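NeuRonal IgCAM-5 (Caenorhabditis elegans, PDB 6ON6) probably acts as a neuronal cell-surface adhesion receptor of the immunoglobulin superfamily, its first immunoglobulin domain, the part described here, forming homodimers. Local coordinates at residues P11-A16 with V24-I29; S35-F40 with Q94-P99; R88-C93 with L102-L107. All blocks are in the same frame, centred on the assembly; numbering follows the deposited sequence.

Contact 1 of 3, residues P11-A16 with V24-I29; sequences PSMSSA and VDFTCI
Pro11 O lies 4.3 Å from CD1 of Ile29, a marginal touch, and from there the segment 11-16 runs beside strand 24-29 as the link that carries the N-terminal edge of an immunoglobulin beta-sandwich from one sheet to the other. A cis peptide precedes Pro11. Ser12 then leans onto the strand: its OG accepts a hydrogen bond from Ile29 N at 2.9 Å, nearly straight (166°), while the same hydroxyl bonds to the carbonyl oxygen of Gln9. Set beside its own backbone N (chi1 -81°), this oxygen joins Gln9, after strand 7-8, to strand 24-31. Met13 N donates to Thr27 O at 2.8 Å, the direct backbone bond between the segments. Its positive phi, 53°, breaks the extended course of the chain. The Met13 side chain, bent at chi2 and chi3, drops into the core and crosses Phe26 at about a right angle; CE meets Phe26 CB at 3.6 Å, and SD lies near CB of Cys28, a half of the domain's disulfide. Beyond Met13 the backbones separate and waters fill in. One accepts from both Ser14 N and Thr27 N, and another donates to Ser14 O and Asp25 O, each at 2.7 Å. Ser14 O also sits 3.2 Å from Phe26 CE1, approaching the ring obliquely. Past Ser15, whose OG bonds to Glu106 N, the chain has joined the sheet containing strand 101-110. Ala16 still points back between the sheets, where its CB touches CG1 of Val24 at 3.6 Å.

Contact 2 of 3, residues S35-F40 with Q94-P99; sequences SHMVAF and QINTEP
Ala39 and Gln94 form the tight end of this contact, an antiparallel hydrogen-bonded pair in which Ala39 N reaches Gln94 O and Gln94 N reaches Ala39 O, both at 2.8 Å. Next to them Val38 and Ile95 make a non-hydrogen-bonded pair whose side chains enter the core, near Trp76 and Val30. Strand 38-42 begins and strand 89-95 ends at this pair, but Asn96 prolongs the pairing. Its backbone N bonds to Met37 O, and its side chain, with CG set between the backbone N and the carbonyl carbon (chi1 62°), lies alongside that of Met37 so that OD1 takes Met37 N at 2.8 Å. This donor sits above the amide plane, 45° out of it. With an alanine at this position, Met37 N is likely to lose its side-chain acceptor, and Phe57 O of the second subunit, to which ND2 hydrogen-bonds, its donor. His36 still packs closely on Ile95, Asn96 and Thr97: Thr97 CG2 stands over one face of the His36 ring, 3.8 Å from its centroid, in a CH-pi contact, while Asn96 O meets the ring edge in plane. The loose, solvent side is at Glu98, where a water bonded to its N makes only a weak link to His36 NE2. Met37, Ala39, Gln94 and Asn96 all reach the second subunit, as in immunoglobulin-superfamily adhesion domains that pair through this sheet.

Contact 3 of 3, residues R88-C93 with L102-L107; sequences RGNYSC and LSTGEL. With NAG (2-acetamido-2-deoxy-beta-D-glucopyranose), chain C.
The ring of Tyr91 has Gly105 O at its edge, near the ring plane, and CB of Leu107 approaching CE1 obliquely at 3.8 Å; the ring of Phe26 meets it with planes about 20° apart. The Tyr91 hydroxyl bonds to Asp87 O, four residues earlier, the tyrosine corner familiar from immunoglobulin domains. The second flat group, the Asn90 amide, points out from the other face of the sheet. ND2 is covalently bonded to C1 of the N-linked N-acetylglucosamine, and Asn90 OD1 lies 3.5 Å from CB of Glu106. The Glu106 chain starts anti to its own nitrogen (chi1 -166°) and stays extended, which brings Glu106 OE2 within 2.9 Å of NAG N2, its hydrogen-bond donor (148°). Between the faces, the antiparallel hairpin is held by six backbone hydrogen bonds, paired at Gly89-Leu107, Tyr91-Gly105 and Cys93-Ser103. Farther along the outer face, CB of Ser92 meets OG1 of Thr104 at 3.3 Å, and both residues pack on Pro46 of the second subunit. The Tyr91 ring, Leu107 and the Cys93 sulfur thus turn inward, with Ser103 among them, while the outer face carries polar groups and a glycan whose acetamido nitrogen is engaged by a carboxylate, probably limiting how freely the sugar turns.

How the contacts relate
Contact 2, though farther from the centre of the chain, is buried, while contacts 1 and 3 are partly buried, contact 3 with an outer, glycan-bearing face. Cys28 SG and Cys93 SG, 2.0 Å apart in the disulfide, tie contact 1 to contact 3 across the two sheets. Ala16 N probably bonds to Glu106 O as well. Contacts 2 and 3 share strand 89-95, pairing it with a different neighbour on each side, and both touch the second subunit. Phe40 packs against Met13, Cys28 and Cys93, so all three meet in one core. Contact 1 mixes few direct bonds with water bridges, contact 3 is regular backbone pairing, and contact 2 passes from pairing into the 96-98 loop, which hydrogen-bonds to the second subunit.

Contact 1 of 3, residues P11-A16 with V24-I29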
# COMPACT_ATOMS: atom_id res chain seq x y z
N PRO A 11 -11.66 2.27 19.99
CA PRO A 11 -10.36 2.66 19.45
C PRO A 11 -9.76 1.61 18.52
O PRO A 11 -9.79 0.41 18.81
CB PRO A 11 -9.49 2.76 20.70
CG PRO A 11 -10.07 1.80 21.65
CD PRO A 11 -11.56 1.86 21.39
N SER A 12 -9.24 2.07 17.39
CA SER A 12 -8.44 1.29 16.45
C SER A 12 -7.23 2.13 16.08
O SER A 12 -7.30 3.36 16.10
CB SER A 12 -9.17 0.91 15.13
OG SER A 12 -10.02 -0.23 15.28
N MET A 13 -6.10 1.48 15.78
CA MET A 13 -4.89 2.19 15.32
C MET A 13 -4.52 3.31 16.29
O MET A 13 -4.26 4.45 15.91
CB MET A 13 -5.05 2.68 13.89
CG MET A 13 -5.45 1.58 12.91
SD MET A 13 -4.25 0.24 12.84
CE MET A 13 -2.83 1.01 12.11
N SER A 14 -4.50 2.95 17.58
CA SER A 14 -4.08 3.87 18.61
C SER A 14 -2.59 4.19 18.50
O SER A 14 -1.75 3.31 18.22
CB SER A 14 -4.34 3.24 19.97
OG SER A 14 -5.76 3.09 20.15
N SER A 15 -2.25 5.45 18.69
CA SER A 15 -0.84 5.81 18.73
C SER A 15 -0.13 5.09 19.88
O SER A 15 -0.73 4.69 20.87
CB SER A 15 -0.66 7.30 18.87
OG SER A 15 -1.14 7.91 17.68
N ALA A 16 1.18 4.89 19.70
CA ALA A 16 1.97 4.13 20.65
C ALA A 16 3.37 4.72 20.74
O ALA A 16 3.80 5.47 19.86
CB ALA A 16 2.11 2.68 20.19
N VAL A 24 5.56 -3.67 19.24
CA VAL A 24 4.35 -2.84 19.32
C VAL A 24 3.29 -3.36 18.37
O VAL A 24 3.59 -3.72 17.23
CB VAL A 24 4.64 -1.35 18.99
CG1 VAL A 24 3.34 -0.50 18.92
CG2 VAL A 24 5.57 -0.75 19.97
N ASP A 25 2.02 -3.34 18.80
CA ASP A 25 0.91 -3.74 17.94
C ASP A 25 0.06 -2.53 17.56
O ASP A 25 -0.17 -1.63 18.40
CB ASP A 25 -0.05 -4.68 18.70
CG ASP A 25 0.54 -6.06 18.97
OD1 ASP A 25 1.58 -6.41 18.37
OD2 ASP A 25 -0.08 -6.79 19.77
N PHE A 26 -0.46 -2.57 16.34
CA PHE A 26 -1.56 -1.69 15.88
C PHE A 26 -2.72 -2.60 15.55
O PHE A 26 -2.58 -3.56 14.79
CB PHE A 26 -1.13 -0.86 14.65
CG PHE A 26 -0.17 0.25 14.98
CD1 PHE A 26 -0.66 1.46 15.45
CD2 PHE A 26 1.21 0.11 14.83
CE1 PHE A 26 0.18 2.49 15.78
CE2 PHE A 26 2.03 1.14 15.18
CZ PHE A 26 1.54 2.34 15.63
N THR A 27 -3.88 -2.31 16.13
CA THR A 27 -5.08 -3.14 15.90
C THR A 27 -6.15 -2.37 15.13
O THR A 27 -6.50 -1.24 15.49
CB THR A 27 -5.66 -3.66 17.22
OG1 THR A 27 -4.65 -4.38 17.93
CG2 THR A 27 -6.91 -4.58 16.97
N CYS A 28 -6.63 -2.97 14.05
CA CYS A 28 -7.73 -2.42 13.26
C CYS A 28 -8.93 -3.34 13.43
O CYS A 28 -8.89 -4.50 13.00
CB CYS A 28 -7.29 -2.41 11.81
SG CYS A 28 -8.39 -1.59 10.67
N ILE A 29 -9.99 -2.83 14.04
CA ILE A 29 -11.18 -3.64 14.30
C ILE A 29 -12.25 -3.19 13.31
O ILE A 29 -12.59 -2.00 13.26
CB ILE A 29 -11.66 -3.47 15.75
CG1 ILE A 29 -10.53 -3.89 16.72
CG2 ILE A 29 -12.95 -4.30 15.96
CD1 ILE A 29 -10.81 -3.69 18.21
O HOH W 1 -1.60 0.66 18.77
O HOH W 2 -4.18 -0.06 17.88

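Contact 2 of 3, residues S35-F40 with Q94-P99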
# COMPACT_ATOMS: atom_id res chain seq x y z
N SER A 35 -16.99 -8.64 2.12
CA SER A 35 -15.98 -9.14 1.19
C SER A 35 -14.89 -8.12 0.93
O SER A 35 -14.08 -8.32 0.01
CB SER A 35 -16.65 -9.48 -0.12
OG SER A 35 -17.31 -8.33 -0.60
N HIS A 36 -14.85 -7.04 1.69
CA HIS A 36 -13.84 -6.04 1.45
C HIS A 36 -12.48 -6.50 1.96
O HIS A 36 -12.36 -7.42 2.77
CB HIS A 36 -14.26 -4.72 2.06
CG HIS A 36 -15.35 -4.04 1.30
ND1 HIS A 36 -16.69 -4.20 1.60
CD2 HIS A 36 -15.30 -3.20 0.24
CE1 HIS A 36 -17.41 -3.48 0.76
NE2 HIS A 36 -16.59 -2.86 -0.06
N MET A 37 -11.44 -5.87 1.43
CA MET A 37 -10.05 -6.19 1.75
C MET A 37 -9.46 -5.15 2.69
O MET A 37 -9.72 -3.95 2.54
CB MET A 37 -9.23 -6.18 0.46
CG MET A 37 -9.61 -7.26 -0.50
SD MET A 37 -9.00 -8.86 0.04
CE MET A 37 -10.48 -9.57 0.76
N VAL A 38 -8.60 -5.61 3.61
CA VAL A 38 -7.89 -4.77 4.57
C VAL A 38 -6.42 -4.74 4.19
O VAL A 38 -5.80 -5.79 3.96
CB VAL A 38 -8.01 -5.33 6.00
CG1 VAL A 38 -7.22 -4.49 6.98
CG2 VAL A 38 -9.46 -5.35 6.45
N ALA A 39 -5.84 -3.54 4.16
CA ALA A 39 -4.41 -3.40 3.91
C ALA A 39 -3.80 -2.53 5.00
O ALA A 39 -4.43 -1.58 5.45
CB ALA A 39 -4.14 -2.79 2.52
N PHE A 40 -2.59 -2.85 5.44
CA PHE A 40 -1.85 -1.98 6.36
C PHE A 40 -0.71 -1.32 5.60
O PHE A 40 -0.02 -1.98 4.82
CB PHE A 40 -1.23 -2.76 7.52
CG PHE A 40 -2.21 -3.12 8.58
CD1 PHE A 40 -2.30 -2.40 9.76
CD2 PHE A 40 -3.04 -4.21 8.43
CE1 PHE A 40 -3.24 -2.74 10.75
CE2 PHE A 40 -3.96 -4.55 9.42
CZ PHE A 40 -4.00 -3.84 10.59
N GLN A 94 -6.45 0.33 5.95
CA GLN A 94 -7.37 0.86 4.96
C GLN A 94 -8.18 -0.26 4.34
O GLN A 94 -7.67 -1.37 4.17
CB GLN A 94 -6.63 1.76 3.98
CG GLN A 94 -5.71 1.08 3.12
CD GLN A 94 -4.84 2.08 2.34
OE1 GLN A 94 -4.07 2.85 2.93
NE2 GLN A 94 -5.02 2.13 1.04
N ILE A 95 -9.48 0.01 4.11
CA ILE A 95 -10.39 -0.96 3.54
C ILE A 95 -10.86 -0.44 2.20
O ILE A 95 -11.04 0.77 2.05
CB ILE A 95 -11.62 -1.09 4.45
CG1 ILE A 95 -11.18 -1.22 5.91
CG2 ILE A 95 -12.40 -2.30 4.04
CD1 ILE A 95 -12.29 -0.95 6.92
N ASN A 96 -10.96 -1.34 1.21
CA ASN A 96 -11.28 -0.95 -0.18
C ASN A 96 -12.74 -0.65 -0.42
O ASN A 96 -13.31 -1.08 -1.43
CB ASN A 96 -10.79 -1.97 -1.20
CG ASN A 96 -11.42 -3.30 -1.04
OD1 ASN A 96 -12.11 -3.56 -0.04
ND2 ASN A 96 -11.23 -4.18 -2.02
N THR A 97 -13.32 0.10 0.49
CA THR A 97 -14.66 0.61 0.26
C THR A 97 -14.60 1.83 -0.63
O THR A 97 -13.53 2.42 -0.90
CB THR A 97 -15.27 1.00 1.59
OG1 THR A 97 -14.38 1.89 2.29
CG2 THR A 97 -15.55 -0.23 2.42
N GLU A 98 -15.78 2.19 -1.12
CA GLU A 98 -15.99 3.41 -1.89
C GLU A 98 -17.13 4.12 -1.16
O GLU A 98 -18.29 3.65 -1.21
CB GLU A 98 -16.36 3.10 -3.34
CG GLU A 98 -15.15 2.55 -4.08
CD GLU A 98 -15.46 1.78 -5.34
OE1 GLU A 98 -16.61 1.90 -5.86
OE2 GLU A 98 -14.53 1.04 -5.79
N PRO A 99 -16.85 5.22 -0.48
CA PRO A 99 -15.48 5.73 -0.36
C PRO A 99 -14.61 4.93 0.63
O PRO A 99 -15.10 4.05 1.34
CB PRO A 99 -15.69 7.14 0.17
CG PRO A 99 -16.96 7.03 0.99
CD PRO A 99 -17.83 6.03 0.25
O HOH W 3 -17.90 0.09 -1.07

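Contact 3 of 3, residues R88-C93 with L102-L107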
# COMPACT_ATOMS: atom_id res chain seq x y z
N ARG A 88 9.70 4.65 13.21
CA ARG A 88 8.90 5.83 13.55
C ARG A 88 7.99 6.20 12.39
O ARG A 88 8.42 6.18 11.23
CB ARG A 88 9.79 7.05 13.74
CG ARG A 88 10.58 7.10 14.99
CD ARG A 88 11.40 8.39 15.03
NE ARG A 88 12.15 8.41 16.28
CZ ARG A 88 13.47 8.38 16.38
NH1 ARG A 88 14.24 8.40 15.30
NH2 ARG A 88 14.02 8.38 17.59
N GLY A 89 6.75 6.61 12.71
CA GLY A 89 5.90 7.19 11.69
C GLY A 89 4.47 6.74 11.84
O GLY A 89 4.06 6.25 12.88
N ASN A 90 3.74 6.89 10.74
CA ASN A 90 2.29 6.73 10.79
C ASN A 90 1.87 5.46 10.07
O ASN A 90 2.27 5.21 8.94
CB ASN A 90 1.60 7.92 10.13
CG ASN A 90 1.51 9.09 11.04
OD1 ASN A 90 1.02 8.97 12.17
ND2 ASN A 90 1.98 10.23 10.59
N TYR A 91 1.09 4.65 10.76
CA TYR A 91 0.64 3.36 10.27
C TYR A 91 -0.84 3.47 10.05
O TYR A 91 -1.56 3.96 10.94
CB TYR A 91 0.94 2.25 11.28
CG TYR A 91 2.45 2.02 11.40
CD1 TYR A 91 3.24 2.90 12.13
CD2 TYR A 91 3.10 0.97 10.71
CE1 TYR A 91 4.65 2.73 12.21
CE2 TYR A 91 4.49 0.81 10.82
CZ TYR A 91 5.20 1.69 11.54
OH TYR A 91 6.55 1.46 11.58
N SER A 92 -1.32 3.00 8.92
CA SER A 92 -2.74 3.10 8.66
C SER A 92 -3.31 1.74 8.25
O SER A 92 -2.63 0.92 7.62
CB SER A 92 -2.99 4.26 7.69
OG SER A 92 -2.60 3.87 6.40
N CYS A 93 -4.55 1.46 8.62
CA CYS A 93 -5.23 0.33 8.02
C CYS A 93 -6.29 0.92 7.11
O CYS A 93 -6.91 1.93 7.45
CB CYS A 93 -5.83 -0.67 9.02
SG CYS A 93 -7.27 -0.16 9.76
N LEU A 102 -10.54 4.19 6.61
CA LEU A 102 -9.19 4.03 7.13
C LEU A 102 -9.06 4.64 8.51
O LEU A 102 -9.91 5.40 8.98
CB LEU A 102 -8.17 4.62 6.17
CG LEU A 102 -8.11 6.12 5.90
CD1 LEU A 102 -7.22 6.81 6.92
CD2 LEU A 102 -7.54 6.30 4.51
N SER A 103 -8.01 4.22 9.20
CA SER A 103 -7.68 4.65 10.54
C SER A 103 -6.15 4.65 10.63
O SER A 103 -5.48 3.72 10.13
CB SER A 103 -8.20 3.62 11.52
OG SER A 103 -8.04 4.06 12.84
N THR A 104 -5.60 5.67 11.28
CA THR A 104 -4.15 5.89 11.35
C THR A 104 -3.70 6.13 12.79
O THR A 104 -4.39 6.82 13.56
CB THR A 104 -3.78 7.11 10.56
OG1 THR A 104 -4.24 6.97 9.21
CG2 THR A 104 -2.22 7.30 10.52
N GLY A 105 -2.54 5.59 13.15
CA GLY A 105 -1.93 5.90 14.43
C GLY A 105 -0.43 6.08 14.26
O GLY A 105 0.17 5.61 13.29
N GLU A 106 0.16 6.81 15.19
CA GLU A 106 1.59 7.12 15.14
C GLU A 106 2.38 6.22 16.06
O GLU A 106 1.94 5.89 17.17
CB GLU A 106 1.82 8.56 15.59
CG GLU A 106 3.22 9.06 15.25
CD GLU A 106 3.32 10.60 15.11
OE1 GLU A 106 2.32 11.32 15.37
OE2 GLU A 106 4.42 11.06 14.74
N LEU A 107 3.58 5.82 15.61
CA LEU A 107 4.56 5.17 16.48
C LEU A 107 5.66 6.17 16.75
O LEU A 107 6.33 6.63 15.82
CB LEU A 107 5.12 3.92 15.83
CG LEU A 107 6.23 3.18 16.60
CD1 LEU A 107 5.74 2.77 17.98
CD2 LEU A 107 6.70 1.96 15.85
C1 NAG C . 1.87 11.39 11.44
C2 NAG C . 3.14 12.25 11.40
C3 NAG C . 2.95 13.54 12.19
C4 NAG C . 1.67 14.26 11.80
C5 NAG C . 0.49 13.30 11.87
C6 NAG C . -0.81 13.91 11.38
C7 NAG C . 5.44 11.40 11.28
C8 NAG C . 5.54 12.13 9.97
N2 NAG C . 4.27 11.50 11.91
O3 NAG C . 4.07 14.40 11.94
O4 NAG C . 1.44 15.35 12.68
O5 NAG C . 0.75 12.17 11.03
O6 NAG C . -1.93 13.10 11.71
O7 NAG C . 6.37 10.74 11.73